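Local coordinates for methylxanthine N3-demethylase NdmB (Pseudomonas putida, PDB 6ICL), which catalyses the N3-demethylation of theobromine and other methylxanthines in caffeine degradation, as a Rieske non-haem iron oxygenase that draws electrons from NADH, at residues 170-181 with 285-296. Residues are numbered along the deposited sequence; the frame is centred on the assembly and turned at random.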
ATOM      1  N   ASP A 170     -22.203 -43.055   0.372  1.00 53.52           N
ATOM      2  CA  ASP A 170     -20.919 -43.571   0.826  1.00 51.57           C
ATOM      3  C   ASP A 170     -19.789 -42.557   0.696  1.00 53.28           C
ATOM      4  O   ASP A 170     -18.672 -42.842   1.146  1.00 56.52           O
ATOM      5  CB  ASP A 170     -20.532 -44.825   0.046  1.00 56.91           C
ATOM      6  CG  ASP A 170     -21.378 -46.025   0.407  1.00 62.30           C
ATOM      7  OD1 ASP A 170     -21.897 -46.088   1.545  1.00 62.04           O
ATOM      8  OD2 ASP A 170     -21.518 -46.904  -0.459  1.00 63.02           O
ATOM      9  N   MET A 171     -20.035 -41.400   0.091  1.00 50.68           N
ATOM     10  CA  MET A 171     -18.967 -40.454  -0.197  1.00 51.93           C
ATOM     11  C   MET A 171     -19.275 -39.100   0.432  1.00 51.60           C
ATOM     12  O   MET A 171     -20.380 -38.850   0.918  1.00 49.02           O
ATOM     13  CB  MET A 171     -18.758 -40.346  -1.712  1.00 51.27           C
ATOM     14  CG  MET A 171     -18.444 -41.711  -2.336  1.00 52.12           C
ATOM     15  SD  MET A 171     -17.923 -41.658  -4.055  1.00 60.04           S
ATOM     16  CE  MET A 171     -16.146 -41.591  -3.877  1.00 49.91           C
ATOM     17  N   GLN A 172     -18.273 -38.224   0.462  1.00 49.49           N
ATOM     18  CA  GLN A 172     -18.486 -36.872   0.959  1.00 47.75           C
ATOM     19  C   GLN A 172     -17.955 -35.861  -0.049  1.00 43.95           C
ATOM     20  O   GLN A 172     -16.978 -36.121  -0.757  1.00 40.57           O
ATOM     21  CB  GLN A 172     -17.843 -36.658   2.340  1.00 44.05           C
ATOM     22  CG  GLN A 172     -16.341 -36.874   2.406  1.00 43.13           C
ATOM     23  CD  GLN A 172     -15.827 -36.886   3.833  1.00 48.37           C
ATOM     24  OE1 GLN A 172     -15.584 -37.948   4.412  1.00 55.25           O
ATOM     25  NE2 GLN A 172     -15.664 -35.701   4.416  1.00 47.48           N
ATOM     26  N   VAL A 173     -18.613 -34.700  -0.093  1.00 39.58           N
ATOM     27  CA  VAL A 173     -18.403 -33.701  -1.130  1.00 38.85           C
ATOM     28  C   VAL A 173     -17.741 -32.458  -0.535  1.00 44.67           C
ATOM     29  O   VAL A 173     -18.027 -32.069   0.608  1.00 38.27           O
ATOM     30  CB  VAL A 173     -19.743 -33.350  -1.804  1.00 41.37           C
ATOM     31  CG1 VAL A 173     -19.560 -32.301  -2.921  1.00 40.15           C
ATOM     32  CG2 VAL A 173     -20.423 -34.612  -2.323  1.00 40.47           C
ATOM     33  N   ILE A 174     -16.841 -31.848  -1.316  1.00 40.44           N
ATOM     34  CA  ILE A 174     -16.325 -30.497  -1.087  1.00 36.82           C
ATOM     35  C   ILE A 174     -16.669 -29.673  -2.317  1.00 36.21           C
ATOM     36  O   ILE A 174     -16.217 -29.994  -3.422  1.00 35.38           O
ATOM     37  CB  ILE A 174     -14.804 -30.469  -0.874  1.00 38.16           C
ATOM     38  CG1 ILE A 174     -14.368 -31.287   0.330  1.00 39.92           C
ATOM     39  CG2 ILE A 174     -14.317 -29.021  -0.741  1.00 38.25           C
ATOM     40  CD1 ILE A 174     -12.863 -31.602   0.316  1.00 37.96           C
ATOM     41  N   VAL A 175     -17.459 -28.622  -2.137  1.00 35.16           N
ATOM     42  CA  VAL A 175     -17.686 -27.619  -3.170  1.00 33.88           C
ATOM     43  C   VAL A 175     -16.767 -26.436  -2.855  1.00 38.26           C
ATOM     44  O   VAL A 175     -16.983 -25.689  -1.893  1.00 34.58           O
ATOM     45  CB  VAL A 175     -19.157 -27.189  -3.240  1.00 35.55           C
ATOM     46  CG1 VAL A 175     -19.368 -26.208  -4.404  1.00 29.94           C
ATOM     47  CG2 VAL A 175     -20.053 -28.412  -3.394  1.00 38.32           C
ATOM     48  N   ALA A 176     -15.718 -26.282  -3.643  1.00 36.68           N
ATOM     49  CA  ALA A 176     -14.702 -25.281  -3.364  1.00 36.17           C
ATOM     50  C   ALA A 176     -15.208 -23.884  -3.711  1.00 32.68           C
ATOM     51  O   ALA A 176     -16.060 -23.713  -4.590  1.00 34.10           O
ATOM     52  CB  ALA A 176     -13.431 -25.604  -4.160  1.00 30.90           C
ATOM     53  N   ASP A 177     -14.684 -22.870  -3.008  1.00 34.72           N
ATOM     54  CA  ASP A 177     -14.853 -21.501  -3.489  1.00 36.11           C
ATOM     55  C   ASP A 177     -14.319 -21.416  -4.912  1.00 33.22           C
ATOM     56  O   ASP A 177     -13.355 -22.094  -5.266  1.00 32.10           O
ATOM     57  CB  ASP A 177     -14.098 -20.481  -2.615  1.00 39.34           C
ATOM     58  CG  ASP A 177     -14.807 -20.162  -1.297  1.00 44.44           C
ATOM     59  OD1 ASP A 177     -15.994 -20.501  -1.095  1.00 38.09           O
ATOM     60  OD2 ASP A 177     -14.154 -19.533  -0.454  1.00 48.77           O
ATOM     61  N   SER A 178     -14.948 -20.591  -5.732  1.00 32.16           N
ATOM     62  CA  SER A 178     -14.472 -20.452  -7.105  1.00 34.73           C
ATOM     63  C   SER A 178     -13.187 -19.612  -7.161  1.00 37.56           C
ATOM     64  O   SER A 178     -12.858 -18.864  -6.237  1.00 33.27           O
ATOM     65  CB  SER A 178     -15.551 -19.813  -7.963  1.00 34.39           C
ATOM     66  OG  SER A 178     -15.710 -18.452  -7.579  1.00 34.12           O
ATOM     67  N   TYR A 179     -12.450 -19.733  -8.267  1.00 33.93           N
ATOM     68  CA  TYR A 179     -11.223 -18.959  -8.424  1.00 31.63           C
ATOM     69  C   TYR A 179     -11.124 -18.460  -9.860  1.00 36.22           C
ATOM     70  O   TYR A 179     -11.615 -19.107 -10.796  1.00 30.76           O
ATOM     71  CB  TYR A 179      -9.964 -19.781  -8.047  1.00 29.73           C
ATOM     72  CG  TYR A 179      -9.764 -20.995  -8.917  1.00 37.08           C
ATOM     73  CD1 TYR A 179     -10.417 -22.191  -8.621  1.00 32.48           C
ATOM     74  CD2 TYR A 179      -8.928 -20.956 -10.048  1.00 31.10           C
ATOM     75  CE1 TYR A 179     -10.258 -23.324  -9.424  1.00 35.36           C
ATOM     76  CE2 TYR A 179      -8.777 -22.095 -10.867  1.00 31.71           C
ATOM     77  CZ  TYR A 179      -9.437 -23.273 -10.536  1.00 34.41           C
ATOM     78  OH  TYR A 179      -9.309 -24.420 -11.314  1.00 35.45           O
ATOM     79  N   ILE A 180     -10.487 -17.290 -10.019  1.00 31.07           N
ATOM     80  CA  ILE A 180     -10.336 -16.617 -11.309  1.00 32.64           C
ATOM     81  C   ILE A 180      -8.940 -16.933 -11.841  1.00 33.44           C
ATOM     82  O   ILE A 180      -7.957 -16.890 -11.088  1.00 29.67           O
ATOM     83  CB  ILE A 180     -10.547 -15.096 -11.165  1.00 37.12           C
ATOM     84  CG1 ILE A 180     -12.012 -14.782 -10.853  1.00 36.67           C
ATOM     85  CG2 ILE A 180     -10.066 -14.326 -12.404  1.00 33.31           C
ATOM     86  CD1 ILE A 180     -12.856 -14.473 -12.087  1.00 38.88           C
ATOM     87  N   TRP A 181      -8.852 -17.302 -13.120  1.00 29.89           N
ATOM     88  CA  TRP A 181      -7.590 -17.296 -13.858  1.00 34.09           C
ATOM     89  C   TRP A 181      -7.712 -16.275 -14.976  1.00 31.54           C
ATOM     90  O   TRP A 181      -8.787 -16.133 -15.580  1.00 31.52           O
ATOM     91  CB  TRP A 181      -7.239 -18.674 -14.466  1.00 29.39           C
ATOM     92  CG  TRP A 181      -6.578 -19.662 -13.520  1.00 32.10           C
ATOM     93  CD1 TRP A 181      -6.340 -19.495 -12.184  1.00 31.56           C
ATOM     94  CD2 TRP A 181      -6.048 -20.966 -13.861  1.00 29.72           C
ATOM     95  NE1 TRP A 181      -5.711 -20.615 -11.667  1.00 34.57           N
ATOM     96  CE2 TRP A 181      -5.503 -21.523 -12.677  1.00 31.58           C
ATOM     97  CE3 TRP A 181      -5.975 -21.707 -15.051  1.00 33.34           C
ATOM     98  CZ2 TRP A 181      -4.900 -22.784 -12.647  1.00 33.90           C
ATOM     99  CZ3 TRP A 181      -5.385 -22.967 -15.019  1.00 31.74           C
ATOM    100  CH2 TRP A 181      -4.854 -23.491 -13.828  1.00 33.88           C
ATOM    101  N   CYS A 285     -11.612 -16.435 -16.729  1.00 30.41           N
ATOM    102  CA  CYS A 285     -12.629 -17.432 -16.466  1.00 35.61           C
ATOM    103  C   CYS A 285     -12.680 -17.676 -14.967  1.00 31.37           C
ATOM    104  O   CYS A 285     -11.679 -17.535 -14.260  1.00 31.01           O
ATOM    105  CB  CYS A 285     -12.356 -18.748 -17.223  1.00 33.61           C
ATOM    106  SG  CYS A 285     -10.722 -19.445 -16.911  1.00 35.25           S
ATOM    107  N   ARG A 286     -13.857 -18.031 -14.486  1.00 31.75           N
ATOM    108  CA  ARG A 286     -14.063 -18.317 -13.077  1.00 32.58           C
ATOM    109  C   ARG A 286     -14.333 -19.802 -12.964  1.00 31.61           C
ATOM    110  O   ARG A 286     -15.216 -20.324 -13.649  1.00 33.35           O
ATOM    111  CB  ARG A 286     -15.231 -17.512 -12.503  1.00 27.96           C
ATOM    112  CG  ARG A 286     -15.546 -17.915 -11.055  1.00 34.67           C
ATOM    113  CD  ARG A 286     -16.669 -17.104 -10.484  1.00 35.24           C
ATOM    114  NE  ARG A 286     -16.335 -15.697 -10.400  1.00 40.69           N
ATOM    115  CZ  ARG A 286     -15.482 -15.163  -9.520  1.00 47.40           C
ATOM    116  NH1 ARG A 286     -14.833 -15.922  -8.620  1.00 43.44           N
ATOM    117  NH2 ARG A 286     -15.275 -13.850  -9.537  1.00 41.78           N
ATOM    118  N   ASN A 287     -13.565 -20.470 -12.122  1.00 30.38           N
ATOM    119  CA  ASN A 287     -13.470 -21.911 -12.136  1.00 35.85           C
ATOM    120  C   ASN A 287     -14.021 -22.491 -10.842  1.00 39.40           C
ATOM    121  O   ASN A 287     -13.735 -21.990  -9.744  1.00 33.99           O
ATOM    122  CB  ASN A 287     -12.019 -22.298 -12.369  1.00 30.21           C
ATOM    123  CG  ASN A 287     -11.494 -21.665 -13.640  1.00 36.42           C
ATOM    124  OD1 ASN A 287     -11.895 -22.066 -14.719  1.00 36.60           O
ATOM    125  ND2 ASN A 287     -10.658 -20.616 -13.519  1.00 33.06           N
ATOM    126  N   PHE A 288     -14.802 -23.554 -11.003  1.00 32.25           N
ATOM    127  CA  PHE A 288     -15.557 -24.207  -9.945  1.00 33.15           C
ATOM    128  C   PHE A 288     -15.051 -25.629  -9.808  1.00 36.75           C
ATOM    129  O   PHE A 288     -15.129 -26.408 -10.763  1.00 38.44           O
ATOM    130  CB  PHE A 288     -17.039 -24.184 -10.287  1.00 30.02           C
ATOM    131  CG  PHE A 288     -17.599 -22.815 -10.304  1.00 33.96           C
ATOM    132  CD1 PHE A 288     -17.441 -22.000 -11.418  1.00 28.13           C
ATOM    133  CD2 PHE A 288     -18.251 -22.313  -9.185  1.00 32.34           C
ATOM    134  CE1 PHE A 288     -17.934 -20.733 -11.433  1.00 33.83           C
ATOM    135  CE2 PHE A 288     -18.764 -21.028  -9.199  1.00 33.45           C
ATOM    136  CZ  PHE A 288     -18.595 -20.229 -10.314  1.00 32.39           C
ATOM    137  N   MET A 289     -14.520 -25.964  -8.638  1.00 34.74           N
ATOM    138  CA  MET A 289     -14.005 -27.297  -8.378  1.00 37.79           C
ATOM    139  C   MET A 289     -14.869 -28.005  -7.340  1.00 38.52           C
ATOM    140  O   MET A 289     -15.297 -27.388  -6.352  1.00 32.69           O
ATOM    141  CB  MET A 289     -12.560 -27.223  -7.888  1.00 33.34           C
ATOM    142  CG  MET A 289     -11.969 -28.566  -7.534  1.00 39.11           C
ATOM    143  SD  MET A 289     -10.280 -28.367  -6.965  1.00 48.65           S
ATOM    144  CE  MET A 289     -10.568 -27.910  -5.273  1.00 47.31           C
ATOM    145  N   ILE A 290     -15.117 -29.305  -7.565  1.00 36.15           N
ATOM    146  CA  ILE A 290     -15.816 -30.169  -6.615  1.00 33.11           C
ATOM    147  C   ILE A 290     -15.004 -31.448  -6.446  1.00 39.75           C
ATOM    148  O   ILE A 290     -14.575 -32.060  -7.434  1.00 37.86           O
ATOM    149  CB  ILE A 290     -17.257 -30.479  -7.064  1.00 34.79           C
ATOM    150  CG1 ILE A 290     -18.056 -29.169  -7.117  1.00 32.13           C
ATOM    151  CG2 ILE A 290     -17.923 -31.519  -6.129  1.00 33.35           C
ATOM    152  CD1 ILE A 290     -19.517 -29.307  -7.553  1.00 35.32           C
ATOM    153  N   ILE A 291     -14.756 -31.829  -5.199  1.00 36.59           N
ATOM    154  CA  ILE A 291     -14.058 -33.065  -4.863  1.00 35.96           C
ATOM    155  C   ILE A 291     -15.055 -33.993  -4.183  1.00 43.73           C
ATOM    156  O   ILE A 291     -15.712 -33.595  -3.213  1.00 41.94           O
ATOM    157  CB  ILE A 291     -12.857 -32.789  -3.944  1.00 39.58           C
ATOM    158  CG1 ILE A 291     -11.938 -31.729  -4.561  1.00 35.22           C
ATOM    159  CG2 ILE A 291     -12.095 -34.071  -3.648  1.00 37.68           C
ATOM    160  CD1 ILE A 291     -10.842 -31.249  -3.610  1.00 39.72           C
ATOM    161  N   VAL A 292     -15.191 -35.213  -4.705  1.00 40.06           N
ATOM    162  CA  VAL A 292     -16.038 -36.245  -4.115  1.00 39.11           C
ATOM    163  C   VAL A 292     -15.161 -37.429  -3.775  1.00 43.53           C
ATOM    164  O   VAL A 292     -14.412 -37.924  -4.630  1.00 42.64           O
ATOM    165  CB  VAL A 292     -17.173 -36.684  -5.049  1.00 38.93           C
ATOM    166  CG1 VAL A 292     -18.138 -37.631  -4.290  1.00 42.82           C
ATOM    167  CG2 VAL A 292     -17.900 -35.463  -5.582  1.00 40.93           C
ATOM    168  N   ARG A 293     -15.230 -37.866  -2.524  1.00 41.65           N
ATOM    169  CA  ARG A 293     -14.354 -38.920  -2.050  1.00 47.55           C
ATOM    170  C   ARG A 293     -15.118 -39.787  -1.062  1.00 45.31           C
ATOM    171  O   ARG A 293     -16.120 -39.363  -0.482  1.00 47.27           O
ATOM    172  CB  ARG A 293     -13.094 -38.351  -1.395  1.00 42.05           C
ATOM    173  CG  ARG A 293     -13.301 -37.874   0.054  1.00 42.85           C
ATOM    174  CD  ARG A 293     -12.139 -37.012   0.484  1.00 41.95           C
ATOM    175  NE  ARG A 293     -12.066 -36.742   1.922  1.00 43.03           N
ATOM    176  CZ  ARG A 293     -12.553 -35.658   2.527  1.00 41.68           C
ATOM    177  NH1 ARG A 293     -13.205 -34.725   1.840  1.00 40.95           N
ATOM    178  NH2 ARG A 293     -12.399 -35.515   3.837  1.00 39.87           N
ATOM    179  N   GLU A 294     -14.624 -41.009  -0.876  1.00 49.29           N
ATOM    180  CA  GLU A 294     -15.197 -41.911   0.115  1.00 49.84           C
ATOM    181  C   GLU A 294     -14.936 -41.376   1.515  1.00 48.46           C
ATOM    182  O   GLU A 294     -13.868 -40.823   1.790  1.00 49.67           O
ATOM    183  CB  GLU A 294     -14.592 -43.308  -0.044  1.00 52.87           C
ATOM    184  CG  GLU A 294     -15.059 -44.026  -1.308  1.00 56.96           C
ATOM    185  CD  GLU A 294     -14.243 -45.257  -1.653  1.00 66.85           C
ATOM    186  OE1 GLU A 294     -13.364 -45.657  -0.850  1.00 68.87           O
ATOM    187  OE2 GLU A 294     -14.486 -45.821  -2.747  1.00 68.94           O
ATOM    188  N   LYS A 295     -15.908 -41.552   2.409  1.00 51.74           N
ATOM    189  CA  LYS A 295     -15.794 -40.969   3.743  1.00 52.81           C
ATOM    190  C   LYS A 295     -14.547 -41.492   4.438  1.00 50.44           C
ATOM    191  O   LYS A 295     -14.217 -42.672   4.320  1.00 52.11           O
ATOM    192  CB  LYS A 295     -17.047 -41.281   4.559  1.00 51.81           C
ATOM    193  CG  LYS A 295     -18.319 -40.872   3.839  1.00 48.50           C
ATOM    194  CD  LYS A 295     -19.547 -41.091   4.702  1.00 50.92           C
ATOM    195  CE  LYS A 295     -20.750 -40.424   4.075  1.00 55.47           C
ATOM    196  NZ  LYS A 295     -21.891 -40.243   5.018  1.00 58.81           N
ATOM    197  N   ASP A 296     -13.814 -40.592   5.153  1.00 51.68           N
ATOM    198  CA  ASP A 296     -12.490 -40.990   5.629  1.00 52.31           C
ATOM    199  C   ASP A 296     -12.036 -40.399   6.961  1.00 56.36           C
ATOM    200  O   ASP A 296     -10.933 -40.742   7.402  1.00 59.49           O
ATOM    201  CB  ASP A 296     -11.434 -40.671   4.555  1.00 50.86           C
ATOM    202  CG  ASP A 296     -11.323 -39.163   4.240  1.00 51.84           C
ATOM    203  OD1 ASP A 296     -12.022 -38.337   4.874  1.00 43.93           O
ATOM    204  OD2 ASP A 296     -10.505 -38.815   3.354  1.00 49.86           O
TER
HETATM  205  O   HOH W   1     -14.517 -34.644  -0.847  1.00 36.05           O
HETATM  206  O   HOH W   2     -16.841 -24.941  -6.879  1.00 32.76           O
HETATM  207  O   HOH W   3     -13.173 -23.769  -7.339  1.00 35.70           O
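The CB of N287 sits over one face of the Y179 ring, 3.6 Å from its centroid, a small bump set against a broad flat surface. The pair belongs to the second of two ladders that join 171-181 to 285-294, and the break between them shows how a loop in an edge strand can be filled by water and by side chains. The register slips by one residue between V175 and Y179. In the gap, A176 N still bonds M289 O, while one water donates to A176 O and M289 O and another links D177 O, N287 O and M289 N. The loop also presses S178 CB onto the face of the F288 ring, 3.9 Å from its centroid. With its side chain bent at chi3 (-63°), R286 brings NH1 within 2.9 Å of S178 OG for a hydrogen bond, and I180 CD1 lies over a face of the guanidinium. A leucine in place of R286 would probably leave S178 OG without this donor and I180 without the flat group it covers. On the face of Y179 and N287, farther along, the Q172 amide stacks on the R293 guanidinium, their planes 28° apart. R293 grips D296 side-on, NE meeting OD2 at 3.0 Å; its NH1 has a second acid, D300, and D296 OD1 also accepts from Q298 N. On the other face V173 CG1 fits against I290 CG2 at 3.7 Å; near the strand's start the M171 side chain crosses V292 at about a right angle, CB against CG1. Within the chain, 171-181 is an outermost strand of the antiparallel sheet in the catalytic domain, and strand 270-281 pairs with the other side of 284-294. Helix 300-319 touches Q172, I174, Y179 and R293, whereas helix 185-192 packs on W181, C285 and N287 at the end nearer the iron.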